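Local coordinates for phage tail sheath protein (Desulfitobacterium hafniense, PDB 3HXL), which probably builds the contractile sheath around the tail tube of a phage or phage-like particle, at residues 103-108 and 117-122; 385-390 and 420-425; 48-53 and 189-194. All coordinates share one frame; numbering follows the deposited sequence.

Contact 1: 103-108 and 117-122; sequences LTVTAK and ITLVIQ
Leu119 packs against both Leu103 and Val105, its CD2 methyl lying 3.5 Å from Val105 CG2 and 4.0 Å from Leu103 CD2. The contact between the two strands is apolar throughout. Leu103 swings its CG opposite the backbone N (chi1 179°), which brings CD2 down to the facing strand; there it also meets Ile121 CD1 at 3.7 Å, so this one methyl bridges two residues on the same side of strand 117-122. Leucine and valine side chains cross at a slant rather than lying alongside each other. At the far end the fit is looser, with Ala107 CB 4.4 Å from Ile117 CD1, the tip of an extended isoleucine.

The threonines of the first strand keep to its other face. Thr104 and Thr106 point away from strand 117-122, and Thr104 OG1 hydrogen-bonds Thr99 OG1. Alternate residues of strand 117-122 likewise face away from strand 103-107.

The strand axes lie 9.1 Å apart and run nearly antiparallel at 154°, the layer-on-layer geometry of a beta-sandwich. Strand 103-107 is the middle of one sheet, between 97-100 and 159-162; strand 117-123 is in the other, flanked by 131-137 and 170-174. Phe161 and Val159 extend the apolar layer from the first sheet, Val133 and Phe131 from the second.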
loop_
_atom_site.group_PDB
_atom_site.type_symbol
_atom_site.label_atom_id
_atom_site.label_comp_id
_atom_site.label_asym_id
_atom_site.label_seq_id
_atom_site.Cartn_x
_atom_site.Cartn_y
_atom_site.Cartn_z
ATOM N N LEU A 103 23.118 -28.362 -21.099
ATOM C CA LEU A 103 22.584 -27.113 -20.571
ATOM C C LEU A 103 21.201 -27.188 -19.948
ATOM O O LEU A 103 20.282 -27.789 -20.501
ATOM C CB LEU A 103 22.550 -26.054 -21.676
ATOM C CG LEU A 103 21.994 -24.681 -21.281
ATOM C CD1 LEU A 103 22.956 -23.997 -20.326
ATOM C CD2 LEU A 103 21.793 -23.833 -22.536
ATOM N N THR A 104 21.068 -26.567 -18.784
ATOM C CA THR A 104 19.787 -26.500 -18.105
ATOM C C THR A 104 19.513 -25.018 -17.914
ATOM O O THR A 104 20.397 -24.263 -17.504
ATOM C CB THR A 104 19.815 -27.220 -16.741
ATOM O OG1 THR A 104 19.822 -28.640 -16.948
ATOM C CG2 THR A 104 18.589 -26.846 -15.919
ATOM N N VAL A 105 18.298 -24.606 -18.262
ATOM C CA VAL A 105 17.872 -23.217 -18.137
ATOM C C VAL A 105 16.705 -23.209 -17.159
ATOM O O VAL A 105 15.691 -23.872 -17.385
ATOM C CB VAL A 105 17.384 -22.646 -19.483
ATOM C CG1 VAL A 105 17.097 -21.156 -19.340
ATOM C CG2 VAL A 105 18.427 -22.892 -20.557
ATOM N N THR A 106 16.860 -22.456 -16.078
ATOM C CA THR A 106 15.845 -22.376 -15.040
ATOM C C THR A 106 15.397 -20.934 -14.809
ATOM O O THR A 106 16.223 -20.021 -14.748
ATOM C CB THR A 106 16.401 -22.952 -13.723
ATOM O OG1 THR A 106 16.985 -24.236 -13.984
ATOM C CG2 THR A 106 15.299 -23.097 -12.688
ATOM N N ALA A 107 14.086 -20.742 -14.691
ATOM C CA ALA A 107 13.513 -19.420 -14.457
ATOM C C ALA A 107 14.133 -18.783 -13.216
ATOM O O ALA A 107 14.478 -19.476 -12.255
ATOM C CB ALA A 107 12.004 -19.534 -14.285
ATOM N N LYS A 108 14.272 -17.461 -13.238
ATOM C CA LYS A 108 14.853 -16.734 -12.113
ATOM C C LYS A 108 13.948 -16.826 -10.888
ATOM O O LYS A 108 14.424 -16.957 -9.760
ATOM C CB LYS A 108 15.066 -15.263 -12.488
ATOM C CG LYS A 108 15.793 -14.444 -11.428
ATOM C CD LYS A 108 16.043 -13.025 -11.917
ATOM C CE LYS A 108 16.805 -12.196 -10.892
ATOM N NZ LYS A 108 17.020 -10.808 -11.392
ATOM N N ILE A 117 8.678 -18.651 -21.142
ATOM C CA ILE A 117 10.058 -18.479 -21.571
ATOM C C ILE A 117 10.450 -19.629 -22.489
ATOM O O ILE A 117 10.078 -20.779 -22.252
ATOM C CB ILE A 117 11.012 -18.462 -20.361
ATOM C CG1 ILE A 117 10.515 -17.448 -19.325
ATOM C CG2 ILE A 117 12.423 -18.090 -20.816
ATOM C CD1 ILE A 117 11.345 -17.402 -18.058
ATOM N N THR A 118 11.195 -19.315 -23.539
ATOM C CA THR A 118 11.645 -20.336 -24.477
ATOM C C THR A 118 13.109 -20.119 -24.826
ATOM O O THR A 118 13.535 -18.998 -25.106
ATOM C CB THR A 118 10.815 -20.317 -25.780
ATOM O OG1 THR A 118 9.448 -20.618 -25.481
ATOM C CG2 THR A 118 11.345 -21.356 -26.767
ATOM N N LEU A 119 13.871 -21.206 -24.799
ATOM C CA LEU A 119 15.294 -21.160 -25.111
ATOM C C LEU A 119 15.534 -21.455 -26.588
ATOM O O LEU A 119 14.910 -22.345 -27.162
ATOM C CB LEU A 119 16.049 -22.188 -24.267
ATOM C CG LEU A 119 17.502 -22.442 -24.672
ATOM C CD1 LEU A 119 18.348 -21.229 -24.335
ATOM C CD2 LEU A 119 18.024 -23.677 -23.954
ATOM N N VAL A 120 16.441 -20.694 -27.189
ATOM C CA VAL A 120 16.805 -20.869 -28.588
ATOM C C VAL A 120 18.330 -20.870 -28.691
ATOM O O VAL A 120 18.992 -19.923 -28.254
ATOM C CB VAL A 120 16.229 -19.731 -29.467
ATOM C CG1 VAL A 120 16.714 -19.884 -30.909
ATOM C CG2 VAL A 120 14.705 -19.763 -29.428
ATOM N N ILE A 121 18.878 -21.946 -29.253
ATOM C CA ILE A 121 20.324 -22.095 -29.423
ATOM C C ILE A 121 20.613 -22.430 -30.884
ATOM O O ILE A 121 20.258 -23.502 -31.372
ATOM C CB ILE A 121 20.885 -23.228 -28.521
ATOM C CG1 ILE A 121 20.578 -22.923 -27.053
ATOM C CG2 ILE A 121 22.393 -23.347 -28.703
ATOM C CD1 ILE A 121 20.991 -24.032 -26.103
ATOM N N GLN A 122 21.245 -21.493 -31.577
ATOM C CA GLN A 122 21.571 -21.671 -32.981
ATOM C C GLN A 122 23.030 -21.328 -33.237
ATOM O O GLN A 122 23.574 -20.384 -32.658
ATOM C CB GLN A 122 20.664 -20.782 -33.841
ATOM C CG GLN A 122 19.187 -21.141 -33.755
ATOM C CD GLN A 122 18.833 -22.376 -34.566
ATOM O OE1 GLN A 122 18.824 -22.338 -35.796
ATOM N NE2 GLN A 122 18.550 -23.482 -33.879
#

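Contact 2: 385-390 and 420-425; sequences NYMNTL and AYAWPV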
loop_
_atom_site.group_PDB
_atom_site.type_symbol
_atom_site.label_atom_id
_atom_site.label_comp_id
_atom_site.label_asym_id
_atom_site.label_seq_id
_atom_site.Cartn_x
_atom_site.Cartn_y
_atom_site.Cartn_z
ATOM N N ASN A 385 1.590 26.098 16.661
ATOM C CA ASN A 385 1.978 26.364 15.284
ATOM C C ASN A 385 1.517 25.233 14.381
ATOM O O ASN A 385 1.086 25.469 13.252
ATOM C CB ASN A 385 3.489 26.532 15.175
ATOM C CG ASN A 385 3.979 27.770 15.893
ATOM O OD1 ASN A 385 3.341 28.823 15.835
ATOM N ND2 ASN A 385 5.117 27.656 16.566
ATOM N N TYR A 386 1.609 24.006 14.885
ATOM C CA TYR A 386 1.189 22.841 14.118
ATOM C C TYR A 386 -0.313 22.909 13.863
ATOM O O TYR A 386 -0.771 22.715 12.737
ATOM C CB TYR A 386 1.508 21.551 14.879
ATOM C CG TYR A 386 0.989 20.303 14.195
ATOM C CD1 TYR A 386 1.758 19.630 13.244
ATOM C CD2 TYR A 386 -0.290 19.818 14.469
ATOM C CE1 TYR A 386 1.263 18.504 12.585
ATOM C CE2 TYR A 386 -0.794 18.698 13.816
ATOM C CZ TYR A 386 -0.018 18.047 12.877
ATOM O OH TYR A 386 -0.525 16.946 12.221
HETATM N N MSE A 387 -1.078 23.180 14.914
HETATM C CA MSE A 387 -2.522 23.254 14.778
HETATM C C MSE A 387 -2.927 24.387 13.843
HETATM O O MSE A 387 -3.888 24.256 13.085
HETATM C CB MSE A 387 -3.175 23.423 16.148
HETATM C CG MSE A 387 -2.967 22.230 17.079
HETATM SE SE MSE A 387 -3.728 20.566 16.380
HETATM C CE MSE A 387 -5.592 20.958 16.685
ATOM N N ASN A 388 -2.194 25.496 13.884
ATOM C CA ASN A 388 -2.507 26.617 13.005
ATOM C C ASN A 388 -2.288 26.219 11.550
ATOM O O ASN A 388 -3.016 26.662 10.662
ATOM C CB ASN A 388 -1.658 27.843 13.358
ATOM C CG ASN A 388 -2.155 28.546 14.605
ATOM O OD1 ASN A 388 -3.364 28.630 14.840
ATOM N ND2 ASN A 388 -1.233 29.068 15.404
ATOM N N THR A 389 -1.289 25.376 11.309
ATOM C CA THR A 389 -0.995 24.912 9.958
ATOM C C THR A 389 -2.141 24.046 9.435
ATOM O O THR A 389 -2.481 24.098 8.250
ATOM C CB THR A 389 0.311 24.096 9.924
ATOM O OG1 THR A 389 1.394 24.921 10.363
ATOM C CG2 THR A 389 0.602 23.601 8.514
ATOM N N LEU A 390 -2.735 23.248 10.321
ATOM C CA LEU A 390 -3.854 22.396 9.933
ATOM C C LEU A 390 -5.058 23.260 9.591
ATOM O O LEU A 390 -5.821 22.952 8.676
ATOM C CB LEU A 390 -4.230 21.433 11.068
ATOM C CG LEU A 390 -3.335 20.211 11.283
ATOM C CD1 LEU A 390 -3.842 19.399 12.468
ATOM C CD2 LEU A 390 -3.346 19.355 10.021
ATOM N N ALA A 420 -5.702 19.532 24.139
ATOM C CA ALA A 420 -6.106 20.434 23.071
ATOM C C ALA A 420 -7.474 20.079 22.509
ATOM O O ALA A 420 -7.993 18.985 22.735
ATOM C CB ALA A 420 -5.076 20.400 21.953
ATOM N N TYR A 421 -8.054 21.024 21.783
ATOM C CA TYR A 421 -9.333 20.805 21.128
ATOM C C TYR A 421 -9.118 21.026 19.653
ATOM O O TYR A 421 -8.607 22.065 19.238
ATOM C CB TYR A 421 -10.401 21.769 21.637
ATOM C CG TYR A 421 -11.020 21.333 22.935
ATOM C CD1 TYR A 421 -11.613 20.076 23.057
ATOM C CD2 TYR A 421 -11.010 22.173 24.049
ATOM C CE1 TYR A 421 -12.180 19.666 24.257
ATOM C CE2 TYR A 421 -11.573 21.772 25.252
ATOM C CZ TYR A 421 -12.156 20.518 25.349
ATOM O OH TYR A 421 -12.716 20.119 26.539
ATOM N N ALA A 422 -9.488 20.026 18.863
ATOM C CA ALA A 422 -9.351 20.103 17.418
ATOM C C ALA A 422 -10.737 19.928 16.829
ATOM O O ALA A 422 -11.481 19.031 17.228
ATOM C CB ALA A 422 -8.428 19.010 16.919
ATOM N N TRP A 423 -11.083 20.790 15.882
ATOM C CA TRP A 423 -12.389 20.726 15.248
ATOM C C TRP A 423 -12.233 20.393 13.767
ATOM O O TRP A 423 -11.945 21.273 12.958
ATOM C CB TRP A 423 -13.101 22.070 15.399
ATOM C CG TRP A 423 -14.569 21.953 15.601
ATOM C CD1 TRP A 423 -15.420 21.092 14.970
ATOM C CD2 TRP A 423 -15.376 22.744 16.478
ATOM N NE1 TRP A 423 -16.708 21.296 15.402
ATOM C CE2 TRP A 423 -16.710 22.304 16.329
ATOM C CE3 TRP A 423 -15.102 23.782 17.380
ATOM C CZ2 TRP A 423 -17.770 22.869 17.044
ATOM C CZ3 TRP A 423 -16.158 24.345 18.093
ATOM C CH2 TRP A 423 -17.476 23.884 17.921
ATOM N N PRO A 424 -12.404 19.114 13.394
ATOM C CA PRO A 424 -12.278 18.710 11.989
ATOM C C PRO A 424 -13.323 19.438 11.151
ATOM O O PRO A 424 -14.454 19.623 11.597
ATOM C CB PRO A 424 -12.538 17.206 12.035
ATOM C CG PRO A 424 -12.047 16.823 13.391
ATOM C CD PRO A 424 -12.593 17.936 14.258
ATOM N N VAL A 425 -12.950 19.846 9.944
ATOM C CA VAL A 425 -13.878 20.554 9.068
ATOM C C VAL A 425 -15.168 19.780 8.822
ATOM O O VAL A 425 -16.255 20.360 8.778
ATOM C CB VAL A 425 -13.233 20.865 7.711
ATOM C CG1 VAL A 425 -12.190 21.948 7.874
ATOM C CG2 VAL A 425 -12.604 19.604 7.138
#
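Met387, a selenomethionine on helix 373-392, reaches across to Ala422 on strand 415-422 and makes nearly the whole contact. Its CB leaves the helix toward the strand but is still too far back to touch it. CG follows, set opposite the carbonyl carbon and beside the backbone N (chi1 -64°), and it too stays on the helix side. The next two torsions, chi2 -61° and chi3 -74°, bend the chain twice, giving a hooked side chain rather than an extended one. SE sits at the bend among neighbours from its own helix: Tyr386 CD2 is 4.0 Å away and Leu390 CD1 4.1 Å. The strand is met by the terminal methyl. CE presses on Ala422 CB at 3.4 Å, tighter than ordinary van der Waals contact between carbons, and lies 3.9 Å from Ala422 CA. Tyr421 O is more distant, 4.1 Å from CE, as the carbonyl that leads into Ala422.

Around this meeting point Phe399 and Leu405 also touch Met387, and Leu405 reaches Ala420 as well, so Leu405 of strand 405-408 touches both segments. The Tyr421 side chain leaves the backbone away from the helix, and its ring makes a cation-pi pair with Lys430.

The reach across the contact comes from the Met387 side chain, with alanine contributing a short methyl. These two segments of the C-terminal domain therefore meet through apolar packing of one methyl, without directional bonds between them, and the bends of the selenomethionine set where that methyl lies.

Contact 3: 48-53 and 189-194; sequences GKMITI and IDYLAA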
loop_
_atom_site.group_PDB
_atom_site.type_symbol
_atom_site.label_atom_id
_atom_site.label_comp_id
_atom_site.label_asym_id
_atom_site.label_seq_id
_atom_site.Cartn_x
_atom_site.Cartn_y
_atom_site.Cartn_z
ATOM N N GLY A 48 8.300 -13.184 -0.624
ATOM C CA GLY A 48 8.562 -12.886 0.778
ATOM C C GLY A 48 9.544 -11.777 1.086
ATOM O O GLY A 48 10.261 -11.826 2.086
ATOM N N LYS A 49 9.569 -10.767 0.229
ATOM C CA LYS A 49 10.469 -9.641 0.401
ATOM C C LYS A 49 9.730 -8.411 -0.102
ATOM O O LYS A 49 9.286 -8.381 -1.245
ATOM C CB LYS A 49 11.727 -9.857 -0.435
ATOM C CG LYS A 49 12.869 -8.957 -0.038
ATOM C CD LYS A 49 13.459 -9.420 1.282
ATOM C CE LYS A 49 14.119 -10.782 1.113
ATOM N NZ LYS A 49 14.690 -11.298 2.389
HETATM N N MSE A 50 9.601 -7.401 0.750
HETATM C CA MSE A 50 8.890 -6.193 0.375
HETATM C C MSE A 50 9.497 -5.505 -0.842
HETATM O O MSE A 50 10.696 -5.210 -0.882
HETATM C CB MSE A 50 8.845 -5.220 1.549
HETATM C CG MSE A 50 7.674 -4.238 1.475
HETATM SE SE MSE A 50 5.923 -5.069 1.657
HETATM C CE MSE A 50 5.921 -5.373 3.547
ATOM N N ILE A 51 8.644 -5.262 -1.831
ATOM C CA ILE A 51 9.031 -4.606 -3.072
ATOM C C ILE A 51 8.441 -3.206 -3.049
ATOM O O ILE A 51 7.254 -3.026 -2.776
ATOM C CB ILE A 51 8.472 -5.368 -4.283
ATOM C CG1 ILE A 51 9.039 -6.790 -4.289
ATOM C CG2 ILE A 51 8.822 -4.643 -5.582
ATOM C CD1 ILE A 51 8.440 -7.683 -5.354
ATOM N N THR A 52 9.272 -2.214 -3.329
ATOM C CA THR A 52 8.821 -0.837 -3.322
ATOM C C THR A 52 8.666 -0.350 -4.754
ATOM O O THR A 52 9.591 -0.450 -5.556
ATOM C CB THR A 52 9.816 0.061 -2.568
ATOM O OG1 THR A 52 9.898 -0.367 -1.206
ATOM C CG2 THR A 52 9.361 1.512 -2.609
ATOM N N ILE A 53 7.478 0.150 -5.074
ATOM C CA ILE A 53 7.197 0.650 -6.410
ATOM C C ILE A 53 6.623 2.052 -6.313
ATOM O O ILE A 53 5.618 2.277 -5.637
ATOM C CB ILE A 53 6.182 -0.251 -7.135
ATOM C CG1 ILE A 53 6.723 -1.679 -7.200
ATOM C CG2 ILE A 53 5.903 0.300 -8.537
ATOM C CD1 ILE A 53 5.783 -2.674 -7.826
ATOM N N ILE A 189 0.838 -14.022 7.564
ATOM C CA ILE A 189 1.392 -13.679 8.859
ATOM C C ILE A 189 2.789 -13.128 8.628
ATOM O O ILE A 189 3.202 -12.171 9.276
ATOM C CB ILE A 189 1.461 -14.919 9.789
ATOM C CG1 ILE A 189 0.048 -15.411 10.106
ATOM C CG2 ILE A 189 2.209 -14.571 11.068
ATOM C CD1 ILE A 189 -0.843 -14.358 10.773
ATOM N N ASP A 190 3.515 -13.732 7.691
ATOM C CA ASP A 190 4.858 -13.277 7.374
ATOM C C ASP A 190 4.754 -11.853 6.817
ATOM O O ASP A 190 5.553 -10.981 7.153
ATOM C CB ASP A 190 5.509 -14.204 6.336
ATOM C CG ASP A 190 5.471 -15.671 6.749
ATOM O OD1 ASP A 190 5.525 -15.950 7.962
ATOM O OD2 ASP A 190 5.403 -16.545 5.857
ATOM N N TYR A 191 3.759 -11.627 5.963
ATOM C CA TYR A 191 3.536 -10.304 5.374
ATOM C C TYR A 191 3.361 -9.248 6.460
ATOM O O TYR A 191 4.105 -8.275 6.511
ATOM C CB TYR A 191 2.282 -10.306 4.491
ATOM C CG TYR A 191 1.788 -8.912 4.126
ATOM C CD1 TYR A 191 2.565 -8.053 3.339
ATOM C CD2 TYR A 191 0.552 -8.445 4.581
ATOM C CE1 TYR A 191 2.119 -6.762 3.015
ATOM C CE2 TYR A 191 0.103 -7.160 4.262
ATOM C CZ TYR A 191 0.889 -6.331 3.480
ATOM O OH TYR A 191 0.434 -5.072 3.155
ATOM N N LEU A 192 2.368 -9.448 7.322
ATOM C CA LEU A 192 2.088 -8.492 8.392
ATOM C C LEU A 192 3.317 -8.170 9.225
ATOM O O LEU A 192 3.536 -7.023 9.605
ATOM C CB LEU A 192 0.971 -9.021 9.298
ATOM C CG LEU A 192 -0.400 -9.132 8.623
ATOM C CD1 LEU A 192 -1.399 -9.771 9.563
ATOM C CD2 LEU A 192 -0.867 -7.735 8.208
ATOM N N ALA A 193 4.126 -9.182 9.513
ATOM C CA ALA A 193 5.325 -8.961 10.305
ATOM C C ALA A 193 6.292 -8.060 9.547
ATOM O O ALA A 193 6.894 -7.161 10.122
ATOM C CB ALA A 193 5.992 -10.294 10.626
ATOM N N ALA A 194 6.430 -8.299 8.248
ATOM C CA ALA A 194 7.343 -7.512 7.427
ATOM C C ALA A 194 6.871 -6.079 7.217
ATOM O O ALA A 194 7.667 -5.144 7.268
ATOM C CB ALA A 194 7.539 -8.189 6.081
#
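Ala194 N donates to Asp190 O at 3.0 Å, the helical bond that fixes Ala194 on the face of helix 185-195 against which Met50 packs. One turn earlier on the same helix stands Tyr191, and the terminal methyl of Met50, a selenomethionine, reaches both. CE lies 3.9 Å from the backbone C of Ala194 and 4.1 Å from its CB, so it rests on main chain as much as on the alanine methyl. It is also 4.1 Å from Tyr191 CE1, approaching the ring obliquely.

Met50 arrives here by a bent path. CG stands opposite the backbone N (chi1 -156°), and the chain then bends at both chi2 and chi3, which brings CE to the side of the helix at Tyr191 and Ala194. Tyr191 likewise directs its ring away from its own N (chi1 166°), which carries CE1 toward the methyl although its CB does not point at segment 48-53.

Tyr191 OH hydrogen-bonds Ser37 OG, on strand 35-40 of the central mixed sheet, while the ring meets that of Tyr88. Leu86 and Phe198 also touch Met50.

Met50, just before strand 51-54, thus meets helix 185-195 by apolar packing, through one methyl against an alanine and the CE1 carbon of a tyrosine. Polarity enters through Tyr191, whose hydroxyl bond to Ser37 ties the ring to the sheet and so should limit how far the apolar surface under Met50 can shift.

All three contacts are apolar across their segments, yet they lie in different parts of the fold. Contact 1 is a buried layer of several side chains between two sheets of the beta-sandwich, whereas contacts 2 and 3 each depend on one bent selenomethionine: contact 2 is mainly buried and joins helix to strand in the C-terminal domain, contact 3 is partly buried and attaches a pre-strand loop to a helix. They share no helix or strand. Contact 1 lies along the chain inside the loop closed by contact 3, their centres about 30 Å apart, while contacts 1 and 2, with centres about 61 Å apart, fall on opposite sides of the chain's centre.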